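Local coordinates for protein SG7.AF (Anopheles freeborni, PDB 6XL7) that inhibits the alternative pathway of host complement as a mosquito salivary protein, blocking the activity of the activated C3 convertase C3bBb, at residues Ser28-Leu37 with Lys96-Arg107; Asp51-Met62 with Thr110-Leu118. All blocks are in the same frame, centred on the assembly; numbering follows the deposited sequence. Where two conformers were deposited one is given.

Both contacts draw on helix 89-113, at different levels of a mainly helical bundle. Contact 1 packs the middle of this helix on helix 23-46; the centre of contact 1 lies about 6 Å from the centre of the chain. Contact 2 takes the helix end and the tail beyond, and joins them to residues 51-62; the centre of contact 2 lies about 16 Å from the chain centre. The two contact centres lie 20 Å apart. They meet where Ile106 CG2 of contact 1 packs on Met62 CG of contact 2, at 3.9 Å. Contact 1 is held by packing and hydrogen bonds, contact 2 also by a disulfide. A sulfate ion, probably from the crystallisation liquor, sits at contact 2.

Contact 1. Residues Ser28-Leu37 with Lys96-Arg107; sequences SAKFGVQSQL and KPSYLTALGEIR
Arg107 and Gln36 meet at one end of this helix pair, and Tyr99 and Ala29 near the other. Arg107 NH1 donates twice to Gln36. Its bond to the backbone O of Gln36 is 2.8 Å long and lies in the carbonyl plane, on a lone pair. Its bond to Gln36 OE1, at 3.0 Å, comes from above the amide plane. The amide and guanidinium planes are turned 46° against each other. The Gln36 chain bends at chi2, and OE1 comes to rest against Gly104 CA. A water bridges Gln36 OE1 and Arg107 NH2. Gly104 O lies over the centre of one guanidinium face.

Tyr99 reaches across with its hydroxyl. Its CG is anti to the backbone N (chi1 174°), and OH donates to Ala29 O at 2.8 Å. That oxygen also accepts from Val33 N, so two donors grip it. One face of the Tyr99 ring carries Leu103 CD1; the ring also stacks with Phe73 of the neighbouring helix 56-77.

Gly32 lets the helices come close. Leu100 CD2 touches its CA at 3.6 Å, and Leu103 CD1 touches its carbonyl carbon at 3.4 Å. Leu103 is a knob among Gly32, Val33, Gln36 and Leu37. Gln36 is a knob in return, among Leu100, Leu103, Gly104 and Arg107. Leu37 crosses Leu103 at about a right angle, and its CD2 packs against Arg107 CB at 3.7 Å. Lys96 NZ adds a weak bond to Ser28 OG.

The segment axes run in the same general direction, 8.9 Å apart at their closest and crossing at -37°. This is knobs-into-holes packing between helices 23-46 and 89-113, in the helical bundle of an Aegyptin C-terminal domain.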
loop_
_atom_site.group_PDB
_atom_site.type_symbol
_atom_site.label_atom_id
_atom_site.label_comp_id
_atom_site.label_asym_id
_atom_site.label_seq_id
_atom_site.Cartn_x
_atom_site.Cartn_y
_atom_site.Cartn_z
ATOM N N SER A 28 6.631 -10.352 -1.400
ATOM C CA SER A 28 5.170 -10.365 -1.376
ATOM C C SER A 28 4.613 -9.050 -0.856
ATOM O O SER A 28 3.608 -8.546 -1.375
ATOM C CB SER A 28 4.651 -11.536 -0.534
ATOM O OG SER A 28 4.706 -12.743 -1.271
ATOM N N ALA A 29 5.241 -8.475 0.172
ATOM C CA ALA A 29 4.758 -7.204 0.706
ATOM C C ALA A 29 4.833 -6.103 -0.345
ATOM O O ALA A 29 3.872 -5.351 -0.539
ATOM C CB ALA A 29 5.555 -6.823 1.946
ATOM N N LYS A 30 5.962 -6.020 -1.052
ATOM C CA LYS A 30 6.125 -5.002 -2.084
ATOM C C LYS A 30 5.193 -5.245 -3.259
ATOM O O LYS A 30 4.592 -4.295 -3.783
ATOM C CB LYS A 30 7.583 -4.937 -2.532
ATOM C CG LYS A 30 8.513 -4.404 -1.458
ATOM C CD LYS A 30 9.978 -4.543 -1.881
ATOM C CE LYS A 30 10.908 -4.143 -0.751
ATOM N NZ LYS A 30 12.339 -4.380 -1.095
ATOM N N PHE A 31 5.039 -6.502 -3.683
ATOM C CA PHE A 31 4.121 -6.800 -4.781
ATOM C C PHE A 31 2.703 -6.370 -4.444
ATOM O O PHE A 31 1.981 -5.841 -5.296
ATOM C CB PHE A 31 4.134 -8.296 -5.109
ATOM C CG PHE A 31 2.906 -8.756 -5.856
ATOM C CD1 PHE A 31 2.788 -8.529 -7.221
ATOM C CD2 PHE A 31 1.865 -9.394 -5.195
ATOM C CE1 PHE A 31 1.661 -8.931 -7.913
ATOM C CE2 PHE A 31 0.734 -9.801 -5.882
ATOM C CZ PHE A 31 0.633 -9.572 -7.244
ATOM N N GLY A 32 2.278 -6.608 -3.201
ATOM C CA GLY A 32 0.936 -6.209 -2.813
ATOM C C GLY A 32 0.714 -4.720 -2.977
ATOM O O GLY A 32 -0.289 -4.287 -3.551
ATOM N N VAL A 33 1.648 -3.915 -2.468
ATOM C CA VAL A 33 1.515 -2.464 -2.582
ATOM C C VAL A 33 1.552 -2.037 -4.045
ATOM O O VAL A 33 0.762 -1.183 -4.472
ATOM C CB VAL A 33 2.588 -1.754 -1.730
ATOM C CG1 VAL A 33 2.591 -0.253 -2.008
ATOM C CG2 VAL A 33 2.338 -2.006 -0.259
ATOM N N GLN A 34 2.449 -2.633 -4.836
ATOM C CA GLN A 34 2.559 -2.265 -6.249
ATOM C C GLN A 34 1.273 -2.572 -7.000
ATOM O O GLN A 34 0.771 -1.741 -7.770
ATOM C CB GLN A 34 3.710 -3.037 -6.907
ATOM C CG GLN A 34 5.111 -2.725 -6.404
ATOM C CD GLN A 34 6.159 -3.752 -6.834
ATOM O OE1 GLN A 34 5.859 -4.935 -7.012
ATOM N NE2 GLN A 34 7.396 -3.298 -6.985
ATOM N N SER A 35 0.738 -3.781 -6.816
ATOM C CA SER A 35 -0.363 -4.245 -7.654
ATOM C C SER A 35 -1.701 -3.683 -7.184
ATOM O O SER A 35 -2.566 -3.374 -8.007
ATOM C CB SER A 35 -0.404 -5.776 -7.663
ATOM O OG SER A 35 -0.581 -6.292 -6.352
ATOM N N GLN A 36 -1.892 -3.553 -5.874
ATOM C CA GLN A 36 -3.179 -3.118 -5.357
ATOM C C GLN A 36 -3.307 -1.604 -5.256
ATOM O O GLN A 36 -4.438 -1.092 -5.238
ATOM C CB GLN A 36 -3.438 -3.733 -3.977
ATOM C CG GLN A 36 -3.597 -5.253 -3.978
ATOM C CD GLN A 36 -4.921 -5.700 -4.555
ATOM O OE1 GLN A 36 -5.945 -5.028 -4.402
ATOM N NE2 GLN A 36 -4.910 -6.847 -5.218
ATOM N N LEU A 37 -2.186 -0.880 -5.200
ATOM C CA LEU A 37 -2.223 0.556 -4.934
ATOM C C LEU A 37 -1.432 1.387 -5.939
ATOM O O LEU A 37 -2.004 2.276 -6.585
ATOM C CB LEU A 37 -1.751 0.835 -3.503
ATOM C CG LEU A 37 -2.754 0.412 -2.424
ATOM C CD1 LEU A 37 -2.068 0.331 -1.084
ATOM C CD2 LEU A 37 -3.903 1.407 -2.367
ATOM N N LYS A 96 -1.383 -13.902 3.105
ATOM C CA LYS A 96 -1.318 -13.039 1.934
ATOM C C LYS A 96 -2.679 -12.634 1.370
ATOM O O LYS A 96 -2.849 -11.453 1.029
ATOM C CB LYS A 96 -0.424 -13.663 0.865
ATOM C CG LYS A 96 -0.173 -12.766 -0.340
ATOM C CD LYS A 96 0.796 -13.445 -1.302
ATOM C CE LYS A 96 1.073 -12.589 -2.524
ATOM N NZ LYS A 96 2.106 -13.221 -3.396
ATOM N N PRO A 97 -3.675 -13.524 1.256
ATOM C CA PRO A 97 -4.950 -13.073 0.665
ATOM C C PRO A 97 -5.617 -11.951 1.443
ATOM O O PRO A 97 -6.149 -11.006 0.841
ATOM C CB PRO A 97 -5.793 -14.357 0.614
ATOM C CG PRO A 97 -4.750 -15.466 0.523
ATOM C CD PRO A 97 -3.636 -14.996 1.405
ATOM N N SER A 98 -5.594 -12.010 2.772
ATOM C CA SER A 98 -6.210 -10.930 3.539
ATOM C C SER A 98 -5.410 -9.640 3.439
ATOM O O SER A 98 -5.995 -8.549 3.477
ATOM C CB SER A 98 -6.451 -11.341 4.990
ATOM O OG SER A 98 -5.258 -11.672 5.652
ATOM N N TYR A 99 -4.090 -9.742 3.279
ATOM C CA TYR A 99 -3.262 -8.568 3.018
ATOM C C TYR A 99 -3.692 -7.890 1.725
ATOM O O TYR A 99 -3.948 -6.680 1.696
ATOM C CB TYR A 99 -1.803 -9.021 2.932
ATOM C CG TYR A 99 -0.799 -7.967 2.537
ATOM C CD1 TYR A 99 -0.620 -6.827 3.312
ATOM C CD2 TYR A 99 0.006 -8.144 1.406
ATOM C CE1 TYR A 99 0.327 -5.869 2.961
ATOM C CE2 TYR A 99 0.943 -7.197 1.044
ATOM C CZ TYR A 99 1.099 -6.065 1.826
ATOM O OH TYR A 99 2.032 -5.091 1.512
ATOM N N LEU A 100 -3.778 -8.657 0.642
ATOM C CA LEU A 100 -4.138 -8.079 -0.650
ATOM C C LEU A 100 -5.539 -7.477 -0.621
ATOM O O LEU A 100 -5.756 -6.375 -1.144
ATOM C CB LEU A 100 -4.034 -9.149 -1.732
ATOM C CG LEU A 100 -2.629 -9.717 -1.941
ATOM C CD1 LEU A 100 -2.651 -10.793 -3.001
ATOM C CD2 LEU A 100 -1.644 -8.616 -2.323
ATOM N N THR A 101 -6.503 -8.182 -0.019
ATOM C CA THR A 101 -7.860 -7.652 0.107
ATOM C C THR A 101 -7.875 -6.346 0.894
ATOM O O THR A 101 -8.568 -5.391 0.513
ATOM C CB THR A 101 -8.765 -8.685 0.775
ATOM O OG1 THR A 101 -8.847 -9.857 -0.048
ATOM C CG2 THR A 101 -10.158 -8.124 0.997
ATOM N N ALA A 102 -7.110 -6.275 1.983
ATOM C CA ALA A 102 -7.096 -5.059 2.787
ATOM C C ALA A 102 -6.485 -3.900 2.006
ATOM O O ALA A 102 -6.960 -2.759 2.110
ATOM C CB ALA A 102 -6.348 -5.307 4.099
ATOM N N LEU A 103 -5.438 -4.163 1.220
ATOM C CA LEU A 103 -4.864 -3.108 0.386
ATOM C C LEU A 103 -5.869 -2.647 -0.655
ATOM O O LEU A 103 -5.956 -1.451 -0.959
ATOM C CB LEU A 103 -3.586 -3.590 -0.298
ATOM C CG LEU A 103 -2.392 -3.891 0.613
ATOM C CD1 LEU A 103 -1.221 -4.374 -0.224
ATOM C CD2 LEU A 103 -1.985 -2.688 1.463
ATOM N N GLY A 104 -6.642 -3.580 -1.210
ATOM C CA GLY A 104 -7.655 -3.207 -2.181
ATOM C C GLY A 104 -8.720 -2.305 -1.591
ATOM O O GLY A 104 -9.215 -1.391 -2.261
ATOM N N GLU A 105 -9.085 -2.543 -0.333
ATOM C CA GLU A 105 -10.048 -1.674 0.333
ATOM C C GLU A 105 -9.467 -0.282 0.532
ATOM O O GLU A 105 -10.166 0.722 0.339
ATOM C CB GLU A 105 -10.483 -2.292 1.661
ATOM C CG GLU A 105 -11.230 -3.603 1.486
ATOM C CD GLU A 105 -11.553 -4.283 2.806
ATOM O OE1 GLU A 105 -12.298 -5.285 2.791
ATOM O OE2 GLU A 105 -11.064 -3.811 3.852
ATOM N N ILE A 106 -8.183 -0.204 0.881
ATOM C CA ILE A 106 -7.511 1.090 0.976
ATOM C C ILE A 106 -7.538 1.808 -0.367
ATOM O O ILE A 106 -7.739 3.027 -0.427
ATOM C CB ILE A 106 -6.082 0.931 1.530
ATOM C CG1 ILE A 106 -6.119 0.482 2.999
ATOM C CG2 ILE A 106 -5.311 2.239 1.389
ATOM C CD1 ILE A 106 -4.782 -0.067 3.482
ATOM N N ARG A 107 -7.359 1.070 -1.470
ATOM C CA ARG A 107 -7.426 1.696 -2.788
ATOM C C ARG A 107 -8.773 2.375 -2.998
ATOM O O ARG A 107 -8.835 3.541 -3.407
ATOM C CB ARG A 107 -7.178 0.661 -3.894
ATOM C CG ARG A 107 -7.298 1.254 -5.315
ATOM C CD ARG A 107 -7.277 0.203 -6.427
ATOM N NE ARG A 107 -8.317 -0.812 -6.268
ATOM C CZ ARG A 107 -8.088 -2.066 -5.885
ATOM N NH1 ARG A 107 -6.848 -2.472 -5.628
ATOM N NH2 ARG A 107 -9.101 -2.919 -5.765
HETATM O O HOH W 1 -8.840 -5.580 -5.331
#

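Contact 2. Residues Asp51-Met62 with Thr110-Leu118. With SO4 (sulfate ion), chain E.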
loop_
_atom_site.group_PDB
_atom_site.type_symbol
_atom_site.label_atom_id
_atom_site.label_comp_id
_atom_site.label_asym_id
_atom_site.label_seq_id
_atom_site.Cartn_x
_atom_site.Cartn_y
_atom_site.Cartn_z
ATOM N N ASP A 51 -3.984 21.327 -13.168
ATOM C CA ASP A 51 -4.097 22.064 -11.912
ATOM C C ASP A 51 -5.054 21.436 -10.895
ATOM O O ASP A 51 -5.448 22.098 -9.927
ATOM C CB ASP A 51 -4.398 23.539 -12.174
ATOM C CG ASP A 51 -3.210 24.257 -12.775
ATOM O OD1 ASP A 51 -2.372 24.768 -11.998
ATOM O OD2 ASP A 51 -3.084 24.267 -14.017
ATOM N N VAL A 52 -5.406 20.162 -11.069
ATOM C CA VAL A 52 -6.094 19.445 -10.000
ATOM C C VAL A 52 -5.239 19.473 -8.739
ATOM O O VAL A 52 -4.006 19.349 -8.795
ATOM C CB VAL A 52 -6.396 18.001 -10.435
ATOM C CG1 VAL A 52 -6.906 17.188 -9.255
ATOM C CG2 VAL A 52 -7.424 17.980 -11.555
ATOM N N LYS A 53 -5.892 19.649 -7.589
ATOM C CA LYS A 53 -5.226 19.594 -6.291
ATOM C C LYS A 53 -5.542 18.266 -5.610
ATOM O O LYS A 53 -6.708 17.854 -5.546
ATOM C CB LYS A 53 -5.668 20.752 -5.396
ATOM C CG LYS A 53 -4.923 20.820 -4.061
ATOM C CD LYS A 53 -5.419 21.973 -3.197
ATOM C CE LYS A 53 -4.747 21.956 -1.837
ATOM N NZ LYS A 53 -3.263 21.988 -1.963
ATOM N N LEU A 54 -4.506 17.586 -5.126
ATOM C CA LEU A 54 -4.687 16.362 -4.353
ATOM C C LEU A 54 -4.872 16.696 -2.878
ATOM O O LEU A 54 -4.304 17.660 -2.363
ATOM C CB LEU A 54 -3.478 15.431 -4.500
ATOM C CG LEU A 54 -3.114 15.007 -5.928
ATOM C CD1 LEU A 54 -2.026 13.930 -5.890
ATOM C CD2 LEU A 54 -4.332 14.512 -6.697
ATOM N N SER A 55 -5.654 15.863 -2.197
ATOM C CA SER A 55 -5.879 16.008 -0.763
ATOM C C SER A 55 -4.709 15.420 0.022
ATOM O O SER A 55 -4.492 14.201 0.012
ATOM C CB SER A 55 -7.172 15.296 -0.378
ATOM O OG SER A 55 -7.269 15.151 1.033
ATOM N N LYS A 56 -3.995 16.279 0.751
ATOM C CA LYS A 56 -2.884 15.806 1.572
ATOM C C LYS A 56 -3.366 14.895 2.695
ATOM O O LYS A 56 -2.698 13.908 3.022
ATOM C CB LYS A 56 -2.081 16.988 2.118
ATOM C CG LYS A 56 -1.246 17.682 1.047
ATOM C CD LYS A 56 -0.290 18.700 1.646
ATOM C CE LYS A 56 0.430 19.476 0.557
ATOM N NZ LYS A 56 -0.539 20.152 -0.350
ATOM N N THR A 57 -4.524 15.189 3.282
ATOM C CA THR A 57 -5.033 14.317 4.339
ATOM C C THR A 57 -5.376 12.941 3.790
ATOM O O THR A 57 -5.128 11.928 4.449
ATOM C CB THR A 57 -6.228 14.942 5.060
ATOM O OG1 THR A 57 -7.294 15.190 4.136
ATOM C CG2 THR A 57 -5.830 16.250 5.719
ATOM N N CYS A 58 -5.916 12.879 2.571
ATOM C CA CYS A 58 -6.201 11.591 1.948
ATOM C C CYS A 58 -4.921 10.794 1.743
ATOM O O CYS A 58 -4.858 9.595 2.053
ATOM C CB CYS A 58 -6.890 11.837 0.611
ATOM S SG CYS A 58 -7.403 10.346 -0.279
ATOM N N LEU A 59 -3.883 11.450 1.218
ATOM C CA LEU A 59 -2.613 10.770 0.980
ATOM C C LEU A 59 -1.989 10.292 2.283
ATOM O O LEU A 59 -1.494 9.158 2.368
ATOM C CB LEU A 59 -1.664 11.705 0.229
ATOM C CG LEU A 59 -2.105 12.081 -1.186
ATOM C CD1 LEU A 59 -1.286 13.270 -1.681
ATOM C CD2 LEU A 59 -1.938 10.895 -2.118
ATOM N N ASP A 60 -2.032 11.127 3.321
ATOM C CA ASP A 60 -1.453 10.757 4.610
ATOM C C ASP A 60 -2.156 9.542 5.205
ATOM O O ASP A 60 -1.504 8.653 5.771
ATOM C CB ASP A 60 -1.567 11.930 5.583
ATOM C CG ASP A 60 -0.624 13.080 5.253
ATOM O OD1 ASP A 60 0.262 12.918 4.387
ATOM O OD2 ASP A 60 -0.773 14.161 5.874
ATOM N N ARG A 61 -3.487 9.488 5.085
ATOM C CA ARG A 61 -4.235 8.337 5.585
ATOM C C ARG A 61 -3.883 7.074 4.822
ATOM O O ARG A 61 -3.856 5.982 5.404
ATOM C CB ARG A 61 -5.741 8.580 5.512
ATOM C CG ARG A 61 -6.256 9.569 6.518
ATOM C CD ARG A 61 -7.773 9.515 6.625
ATOM N NE ARG A 61 -8.428 9.870 5.369
ATOM C CZ ARG A 61 -8.770 11.109 5.027
ATOM N NH1 ARG A 61 -8.516 12.121 5.849
ATOM N NH2 ARG A 61 -9.368 11.336 3.864
ATOM N N MET A 62 -3.631 7.181 3.517
ATOM C CA MET A 62 -3.209 5.994 2.791
ATOM C C MET A 62 -1.921 5.432 3.370
ATOM O O MET A 62 -1.780 4.214 3.523
ATOM C CB MET A 62 -3.020 6.313 1.314
ATOM C CG MET A 62 -2.712 5.066 0.516
ATOM S SD MET A 62 -2.256 5.338 -1.199
ATOM C CE MET A 62 -0.568 5.887 -1.004
ATOM N N THR A 110 -9.096 5.490 -0.773
ATOM C CA THR A 110 -8.229 6.566 -1.243
ATOM C C THR A 110 -8.783 7.208 -2.508
ATOM O O THR A 110 -8.755 8.437 -2.650
ATOM C CB THR A 110 -6.817 6.021 -1.468
ATOM O OG1 THR A 110 -6.332 5.461 -0.238
ATOM C CG2 THR A 110 -5.855 7.118 -1.944
ATOM N N GLU A 111 -9.312 6.399 -3.427
ATOM C CA GLU A 111 -9.878 6.954 -4.655
ATOM C C GLU A 111 -10.977 7.956 -4.346
ATOM O O GLU A 111 -11.108 8.977 -5.036
ATOM C CB GLU A 111 -10.423 5.831 -5.541
ATOM C CG GLU A 111 -9.342 5.006 -6.193
ATOM C CD GLU A 111 -9.883 3.788 -6.918
ATOM O OE1 GLU A 111 -9.164 3.258 -7.794
ATOM O OE2 GLU A 111 -11.019 3.358 -6.615
ATOM N N LYS A 112 -11.777 7.687 -3.314
ATOM C CA LYS A 112 -12.891 8.574 -2.983
ATOM C C LYS A 112 -12.423 9.935 -2.471
ATOM O O LYS A 112 -13.134 10.932 -2.643
ATOM C CB LYS A 112 -13.816 7.916 -1.958
ATOM C CG LYS A 112 -14.632 6.742 -2.489
ATOM C CD LYS A 112 -15.509 6.157 -1.388
ATOM C CE LYS A 112 -16.443 5.079 -1.922
ATOM N NZ LYS A 112 -15.692 3.930 -2.505
ATOM N N CYS A 113 -11.252 10.007 -1.840
ATOM C CA CYS A 113 -10.808 11.240 -1.195
ATOM C C CYS A 113 -9.661 11.934 -1.912
ATOM O O CYS A 113 -9.191 12.970 -1.427
ATOM C CB CYS A 113 -10.437 11.001 0.284
ATOM S SG CYS A 113 -9.116 9.769 0.702
ATOM N N LEU A 114 -9.215 11.413 -3.056
ATOM C CA LEU A 114 -7.932 11.825 -3.619
ATOM C C LEU A 114 -7.907 13.300 -4.013
ATOM O O LEU A 114 -6.904 13.984 -3.782
ATOM C CB LEU A 114 -7.580 10.954 -4.823
ATOM C CG LEU A 114 -6.404 9.993 -4.693
ATOM C CD1 LEU A 114 -6.136 9.366 -6.051
ATOM C CD2 LEU A 114 -5.167 10.695 -4.155
ATOM N N THR A 115 -8.978 13.808 -4.618
ATOM C CA THR A 115 -8.975 15.185 -5.105
ATOM C C THR A 115 -9.744 16.113 -4.169
ATOM O O THR A 115 -10.641 15.700 -3.427
ATOM C CB THR A 115 -9.542 15.286 -6.529
ATOM O OG1 THR A 115 -10.921 14.906 -6.531
ATOM C CG2 THR A 115 -8.768 14.392 -7.474
ATOM N N THR A 116 -9.388 17.394 -4.233
ATOM C CA THR A 116 -10.020 18.422 -3.415
ATOM C C THR A 116 -10.150 19.701 -4.243
ATOM O O THR A 116 -9.798 19.731 -5.422
ATOM C CB THR A 116 -9.252 18.604 -2.100
ATOM O OG1 THR A 116 -10.009 19.432 -1.217
ATOM C CG2 THR A 116 -7.877 19.216 -2.333
ATOM N N ARG A 117 -10.675 20.765 -3.637
ATOM C CA ARG A 117 -10.828 22.027 -4.345
ATOM C C ARG A 117 -9.528 22.815 -4.338
ATOM O O ARG A 117 -8.664 22.635 -3.481
ATOM C CB ARG A 117 -11.817 22.947 -3.635
ATOM C CG ARG A 117 -13.154 22.402 -3.322
ATOM C CD ARG A 117 -13.901 23.463 -2.544
ATOM N NE ARG A 117 -15.295 23.115 -2.351
ATOM C CZ ARG A 117 -16.179 23.923 -1.786
ATOM N NH1 ARG A 117 -15.804 25.131 -1.386
ATOM N NH2 ARG A 117 -17.440 23.539 -1.648
ATOM N N LEU A 118 -9.432 23.751 -5.272
ATOM C CA LEU A 118 -8.387 24.759 -5.190
ATOM C C LEU A 118 -8.666 25.726 -4.048
ATOM O O LEU A 118 -9.815 25.930 -3.640
ATOM C CB LEU A 118 -8.316 25.553 -6.493
ATOM C CG LEU A 118 -7.865 24.749 -7.709
ATOM C CD1 LEU A 118 -7.552 25.667 -8.879
ATOM C CD2 LEU A 118 -6.654 23.893 -7.357
HETATM S S SO4 E . -6.874 18.528 2.389
HETATM O O1 SO4 E . -7.426 19.430 3.398
HETATM O O2 SO4 E . -7.918 17.605 1.950
HETATM O O3 SO4 E . -6.410 19.309 1.248
HETATM O O4 SO4 E . -5.747 17.800 2.967
HETATM O O HOH W 2 -8.738 20.172 -7.810
HETATM O O HOH W 3 -6.616 7.332 1.903
#
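Cys58 holds SG anti to its backbone N (chi1 -177°), while Cys113 turns SG between its N and carbonyl carbon (chi1 58°). The two sulfurs meet in a disulfide of 2.1 Å, with chi3 of 71°. Arg61 lies beside it, and its NH2 comes within 3.5 Å of Cys113 SG, near the guanidinium plane. Thr110 CG2 packs on the Cys58 sulfur from the other helix. Leu114 CD2 meets Leu59 CD2 at 3.8 Å, the side chains crossing at about a right angle.

Beyond the disulfide the two chains run antiparallel as a short, weakly bonded ribbon. Ser55 N donates to Leu114 O at 2.8 Å, nearly straight. Thr116 N donates to Lys53 O at 3.0 Å. The Lys53 and Thr116 side chains lie side by side, pointing the same way. A water links Lys53 N to Thr116 O. Another donates to both Cys58 O and Thr110 OG1; that hydroxyl is also hydrogen-bonded to Ile106 O, one turn earlier.

Ser55 is the N-cap of helix 56-77. Its OG accepts from Cys58 N and donates to sulfate O2 at 2.7 Å. Thr57 N donates to sulfate O4 at 2.9 Å. The partial positive charge of this helix start probably favours the anion. The covalent link ties the start of one helix to the end of another, and the ribbon's hydrogen bonds extend that tie into the C-terminal tail.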